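Local coordinates for dihydrofolate reductase, putative (PDB 6DRS), which probably catalyses the NADPH-dependent reduction of dihydrofolate to tetrahydrofolate, and binds an antifolate inhibitor together with its dinucleotide cofactor, at residues G210-W222 with E236-V247. Numbering follows the deposited sequence.
Sequences GWRKVSAEEVTEW and EVRIQMVGYERV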
loop_
_atom_site.group_PDB
_atom_site.type_symbol
_atom_site.label_atom_id
_atom_site.label_comp_id
_atom_site.label_asym_id
_atom_site.label_seq_id
_atom_site.Cartn_x
_atom_site.Cartn_y
_atom_site.Cartn_z
ATOM N N GLY A 210 -8.112 -10.797 -18.607
ATOM C CA GLY A 210 -8.815 -9.597 -18.149
ATOM C C GLY A 210 -7.844 -8.587 -17.563
ATOM O O GLY A 210 -8.246 -7.525 -17.095
ATOM N N TRP A 211 -6.563 -8.931 -17.574
ATOM C CA TRP A 211 -5.546 -8.072 -17.007
ATOM C C TRP A 211 -4.384 -8.026 -17.984
ATOM O O TRP A 211 -4.110 -9.008 -18.627
ATOM C CB TRP A 211 -5.061 -8.603 -15.652
ATOM C CG TRP A 211 -6.121 -8.531 -14.600
ATOM C CD1 TRP A 211 -7.077 -9.469 -14.334
ATOM C CD2 TRP A 211 -6.357 -7.437 -13.694
ATOM N NE1 TRP A 211 -7.886 -9.037 -13.322
ATOM C CE2 TRP A 211 -7.468 -7.800 -12.903
ATOM C CE3 TRP A 211 -5.726 -6.208 -13.464
ATOM C CZ2 TRP A 211 -7.969 -6.969 -11.906
ATOM C CZ3 TRP A 211 -6.216 -5.385 -12.477
ATOM C CH2 TRP A 211 -7.322 -5.767 -11.712
ATOM N N ARG A 212 -3.718 -6.889 -18.078
ATOM C CA ARG A 212 -2.545 -6.828 -18.892
ATOM C C ARG A 212 -1.372 -6.516 -17.978
ATOM O O ARG A 212 -1.489 -5.668 -17.129
ATOM C CB ARG A 212 -2.731 -5.734 -19.941
ATOM C CG ARG A 212 -1.555 -5.573 -20.887
ATOM C CD ARG A 212 -1.897 -4.546 -21.961
ATOM N NE ARG A 212 -1.456 -3.218 -21.560
ATOM C CZ ARG A 212 -0.185 -2.802 -21.604
ATOM N NH1 ARG A 212 0.730 -3.508 -22.250
ATOM N NH2 ARG A 212 0.159 -1.691 -20.975
ATOM N N LYS A 213 -0.253 -7.180 -18.176
ATOM C CA LYS A 213 0.921 -6.765 -17.510
ATOM C C LYS A 213 1.554 -5.625 -18.316
ATOM O O LYS A 213 1.717 -5.766 -19.545
ATOM C CB LYS A 213 1.869 -7.951 -17.370
ATOM C CG LYS A 213 3.151 -7.620 -16.628
ATOM C CD LYS A 213 4.097 -8.771 -16.492
ATOM C CE LYS A 213 5.345 -8.315 -15.780
ATOM N NZ LYS A 213 6.557 -8.802 -16.476
ATOM N N VAL A 214 1.937 -4.521 -17.652
ATOM C CA VAL A 214 2.315 -3.320 -18.378
ATOM C C VAL A 214 3.843 -3.206 -18.450
ATOM O O VAL A 214 4.553 -3.868 -17.707
ATOM C CB VAL A 214 1.638 -2.054 -17.810
ATOM C CG1 VAL A 214 0.138 -2.211 -17.661
ATOM C CG2 VAL A 214 2.269 -1.564 -16.521
ATOM N N SER A 215 4.337 -2.358 -19.359
ATOM C CA SER A 215 5.778 -2.084 -19.522
ATOM C C SER A 215 6.349 -1.474 -18.231
ATOM O O SER A 215 5.616 -0.859 -17.456
ATOM C CB SER A 215 6.021 -1.200 -20.736
ATOM O OG SER A 215 5.470 0.097 -20.538
ATOM N N ALA A 216 7.629 -1.710 -17.963
ATOM C CA ALA A 216 8.347 -1.014 -16.888
ATOM C C ALA A 216 8.132 0.506 -17.018
ATOM O O ALA A 216 7.914 1.213 -16.023
ATOM C CB ALA A 216 9.807 -1.399 -16.898
ATOM N N GLU A 217 8.137 1.008 -18.250
ATOM C CA GLU A 217 7.957 2.433 -18.463
ATOM C C GLU A 217 6.570 2.848 -17.960
ATOM O O GLU A 217 6.413 3.942 -17.438
ATOM C CB GLU A 217 8.181 2.800 -19.932
ATOM C CG GLU A 217 7.538 4.119 -20.339
ATOM C CD GLU A 217 8.059 4.734 -21.634
ATOM O OE1 GLU A 217 7.972 4.051 -22.681
ATOM O OE2 GLU A 217 8.550 5.898 -21.592
ATOM N N GLU A 218 5.569 1.989 -18.115
ATOM C CA GLU A 218 4.254 2.399 -17.659
ATOM C C GLU A 218 4.168 2.379 -16.131
ATOM O O GLU A 218 3.503 3.228 -15.560
ATOM C CB GLU A 218 3.162 1.542 -18.290
ATOM C CG GLU A 218 2.971 1.863 -19.754
ATOM C CD GLU A 218 2.248 0.749 -20.479
ATOM O OE1 GLU A 218 2.926 -0.185 -20.944
ATOM O OE2 GLU A 218 1.015 0.820 -20.566
ATOM N N VAL A 219 4.834 1.411 -15.478
ATOM C CA VAL A 219 4.814 1.361 -14.026
ATOM C C VAL A 219 5.509 2.614 -13.506
ATOM O O VAL A 219 5.095 3.204 -12.511
ATOM C CB VAL A 219 5.466 0.093 -13.444
ATOM C CG1 VAL A 219 5.351 0.110 -11.930
ATOM C CG2 VAL A 219 4.772 -1.138 -13.961
ATOM N N THR A 220 6.583 2.967 -14.196
ATOM C CA THR A 220 7.401 4.084 -13.805
ATOM C C THR A 220 6.523 5.341 -13.764
ATOM O O THR A 220 6.564 6.113 -12.793
ATOM C CB THR A 220 8.571 4.262 -14.785
ATOM O OG1 THR A 220 9.420 3.119 -14.629
ATOM C CG2 THR A 220 9.311 5.562 -14.563
ATOM N N GLU A 221 5.691 5.500 -14.790
ATOM C CA GLU A 221 4.793 6.670 -14.867
ATOM C C GLU A 221 3.797 6.637 -13.695
ATOM O O GLU A 221 3.588 7.671 -13.056
ATOM C CB GLU A 221 4.018 6.686 -16.184
ATOM C CG GLU A 221 4.904 6.818 -17.410
ATOM C CD GLU A 221 4.209 6.557 -18.734
ATOM O OE1 GLU A 221 3.023 6.173 -18.735
ATOM O OE2 GLU A 221 4.866 6.715 -19.771
ATOM N N TRP A 222 3.180 5.478 -13.418
ATOM C CA TRP A 222 2.225 5.360 -12.291
ATOM C C TRP A 222 2.876 5.815 -10.997
ATOM O O TRP A 222 2.258 6.476 -10.201
ATOM C CB TRP A 222 1.752 3.936 -12.082
ATOM C CG TRP A 222 1.027 3.348 -13.240
ATOM C CD1 TRP A 222 0.623 3.997 -14.373
ATOM C CD2 TRP A 222 0.600 1.980 -13.369
ATOM N NE1 TRP A 222 -0.002 3.115 -15.212
ATOM C CE2 TRP A 222 -0.046 1.872 -14.621
ATOM C CE3 TRP A 222 0.677 0.845 -12.545
ATOM C CZ2 TRP A 222 -0.608 0.675 -15.072
ATOM C CZ3 TRP A 222 0.133 -0.339 -13.005
ATOM C CH2 TRP A 222 -0.487 -0.423 -14.254
ATOM N N GLU A 236 17.984 -12.942 1.685
ATOM C CA GLU A 236 17.504 -14.285 1.325
ATOM C C GLU A 236 16.309 -14.228 0.366
ATOM O O GLU A 236 15.841 -15.296 -0.087
ATOM C CB GLU A 236 17.143 -15.090 2.572
ATOM C CG GLU A 236 18.350 -15.755 3.207
ATOM C CD GLU A 236 18.653 -15.217 4.594
ATOM O OE1 GLU A 236 17.706 -14.719 5.253
ATOM O OE2 GLU A 236 19.830 -15.295 5.015
ATOM N N VAL A 237 15.814 -13.029 0.044
ATOM C CA VAL A 237 14.797 -12.939 -0.976
ATOM C C VAL A 237 15.369 -12.253 -2.224
ATOM O O VAL A 237 16.383 -11.595 -2.160
ATOM C CB VAL A 237 13.524 -12.245 -0.461
ATOM C CG1 VAL A 237 12.797 -13.116 0.552
ATOM C CG2 VAL A 237 13.794 -10.844 0.085
ATOM N N ARG A 238 14.712 -12.462 -3.353
ATOM C CA ARG A 238 14.828 -11.549 -4.498
ATOM C C ARG A 238 13.443 -10.911 -4.739
ATOM O O ARG A 238 12.404 -11.552 -4.493
ATOM C CB ARG A 238 15.486 -12.220 -5.716
ATOM C CG ARG A 238 14.742 -13.434 -6.270
ATOM C CD ARG A 238 15.199 -14.115 -7.572
ATOM N NE ARG A 238 14.103 -14.847 -8.230
ATOM C CZ ARG A 238 14.015 -15.198 -9.527
ATOM N NH1 ARG A 238 15.039 -15.068 -10.358
ATOM N NH2 ARG A 238 12.878 -15.680 -10.001
ATOM N N ILE A 239 13.420 -9.652 -5.205
ATOM C CA ILE A 239 12.158 -8.895 -5.425
ATOM C C ILE A 239 12.198 -8.202 -6.798
ATOM O O ILE A 239 13.278 -7.861 -7.305
ATOM C CB ILE A 239 11.912 -7.878 -4.278
ATOM C CG1 ILE A 239 12.966 -6.758 -4.268
ATOM C CG2 ILE A 239 11.784 -8.594 -2.931
ATOM C CD1 ILE A 239 12.585 -5.520 -3.471
ATOM N N GLN A 240 11.023 -7.989 -7.376
ATOM C CA GLN A 240 10.839 -7.196 -8.580
ATOM C C GLN A 240 9.461 -6.522 -8.491
ATOM O O GLN A 240 8.539 -7.048 -7.816
ATOM C CB GLN A 240 10.973 -8.032 -9.858
ATOM C CG GLN A 240 9.868 -9.059 -10.008
ATOM C CD GLN A 240 9.662 -9.672 -11.373
ATOM O OE1 GLN A 240 8.639 -10.298 -11.620
ATOM N NE2 GLN A 240 10.622 -9.523 -12.266
ATOM N N MET A 241 9.315 -5.385 -9.194
ATOM C CA MET A 241 8.081 -4.592 -9.173
ATOM C C MET A 241 7.447 -4.632 -10.563
ATOM O O MET A 241 8.124 -4.442 -11.567
ATOM C CB MET A 241 8.376 -3.149 -8.741
ATOM C CG MET A 241 8.602 -3.004 -7.220
ATOM S SD MET A 241 10.196 -3.590 -6.596
ATOM C CE MET A 241 10.273 -2.819 -4.980
ATOM N N VAL A 242 6.159 -4.933 -10.630
ATOM C CA VAL A 242 5.503 -5.042 -11.905
ATOM C C VAL A 242 4.149 -4.339 -11.767
ATOM O O VAL A 242 3.761 -3.986 -10.654
ATOM C CB VAL A 242 5.379 -6.517 -12.362
ATOM C CG1 VAL A 242 6.737 -7.223 -12.407
ATOM C CG2 VAL A 242 4.422 -7.302 -11.474
ATOM N N GLY A 243 3.435 -4.116 -12.862
ATOM C CA GLY A 243 2.105 -3.576 -12.732
ATOM C C GLY A 243 1.117 -4.252 -13.660
ATOM O O GLY A 243 1.471 -4.734 -14.736
ATOM N N TYR A 244 -0.136 -4.256 -13.252
ATOM C CA TYR A 244 -1.187 -4.885 -14.006
ATOM C C TYR A 244 -2.341 -3.895 -14.123
ATOM O O TYR A 244 -2.692 -3.242 -13.129
ATOM C CB TYR A 244 -1.703 -6.116 -13.263
ATOM C CG TYR A 244 -0.738 -7.270 -13.227
ATOM C CD1 TYR A 244 -0.637 -8.148 -14.294
ATOM C CD2 TYR A 244 0.062 -7.499 -12.117
ATOM C CE1 TYR A 244 0.270 -9.197 -14.283
ATOM C CE2 TYR A 244 0.959 -8.552 -12.084
ATOM C CZ TYR A 244 1.061 -9.401 -13.171
ATOM O OH TYR A 244 1.933 -10.444 -13.139
ATOM N N GLU A 245 -2.899 -3.751 -15.320
ATOM C CA GLU A 245 -4.064 -2.915 -15.462
ATOM C C GLU A 245 -5.212 -3.811 -15.901
ATOM O O GLU A 245 -4.975 -4.761 -16.633
ATOM C CB GLU A 245 -3.804 -1.744 -16.416
ATOM C CG GLU A 245 -3.865 -2.103 -17.891
ATOM C CD GLU A 245 -3.222 -1.077 -18.811
ATOM O OE1 GLU A 245 -3.035 0.075 -18.349
ATOM O OE2 GLU A 245 -2.885 -1.431 -19.978
ATOM N N ARG A 246 -6.407 -3.529 -15.397
ATOM C CA ARG A 246 -7.579 -4.261 -15.817
ATOM C C ARG A 246 -7.868 -3.958 -17.292
ATOM O O ARG A 246 -7.739 -2.824 -17.720
ATOM C CB ARG A 246 -8.792 -3.902 -14.955
ATOM C CG ARG A 246 -9.992 -4.806 -15.194
ATOM C CD ARG A 246 -11.222 -4.284 -14.480
ATOM N NE ARG A 246 -11.278 -4.877 -13.159
ATOM C CZ ARG A 246 -11.775 -4.282 -12.075
ATOM N NH1 ARG A 246 -12.106 -2.999 -12.104
ATOM N NH2 ARG A 246 -11.924 -4.979 -10.961
ATOM N N VAL A 247 -8.259 -4.984 -18.043
ATOM C CA VAL A 247 -8.636 -4.877 -19.443
ATOM C C VAL A 247 -10.119 -5.226 -19.550
ATOM O O VAL A 247 -10.958 -4.341 -19.438
ATOM C CB VAL A 247 -7.790 -5.822 -20.312
ATOM C CG1 VAL A 247 -8.524 -6.223 -21.583
ATOM C CG2 VAL A 247 -6.421 -5.234 -20.623
HETATM O O HOH W 1 5.248 -4.636 -15.279
#
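Glu245 turns CG between its backbone N and carbonyl carbon (chi1 79°) and Arg212 bends at chi3 (93°), which brings the two side chains alongside each other, their planar ends turned 53° apart, across antiparallel strands 211-213 and 237-246 of the dihydrofolate reductase fold. The pair illustrates how one hydrogen-bonded beta bridge can carry a salt bridge on its face: Arg212 N donates to Glu245 O, and Glu245 N returns a bond to Arg212 O. Arg212 NE reaches Glu245 OE2 at 2.8 Å, while NH2 meets the same oxygen at 3.2 Å; OE2 lies in the guanidinium plane, but both nitrogens approach from one face of the carboxylate. Arg212 NH2 also forms a salt bridge with Glu218 OE2 (2.7 Å), joining the strands to helix 216-222, which the Ser215-Glu218 capping box begins. On the opposite sheet face Arg246 CB sits over the six-membered ring of Trp211, a CH-pi contact of 4.0 Å to its centroid, and Trp211 NE1 is held by Glu204. Because Gly243 lacks a side chain, the helix packs directly on its backbone, Val219 CG2 lying 3.4 Å from Gly243 N and Trp222 CZ3 3.8 Å from Gly243 CA. Next to the backbone bond from Val214 N to Gly243 O, one water donates to Val214 O at 2.6 Å and accepts from Gly243 N.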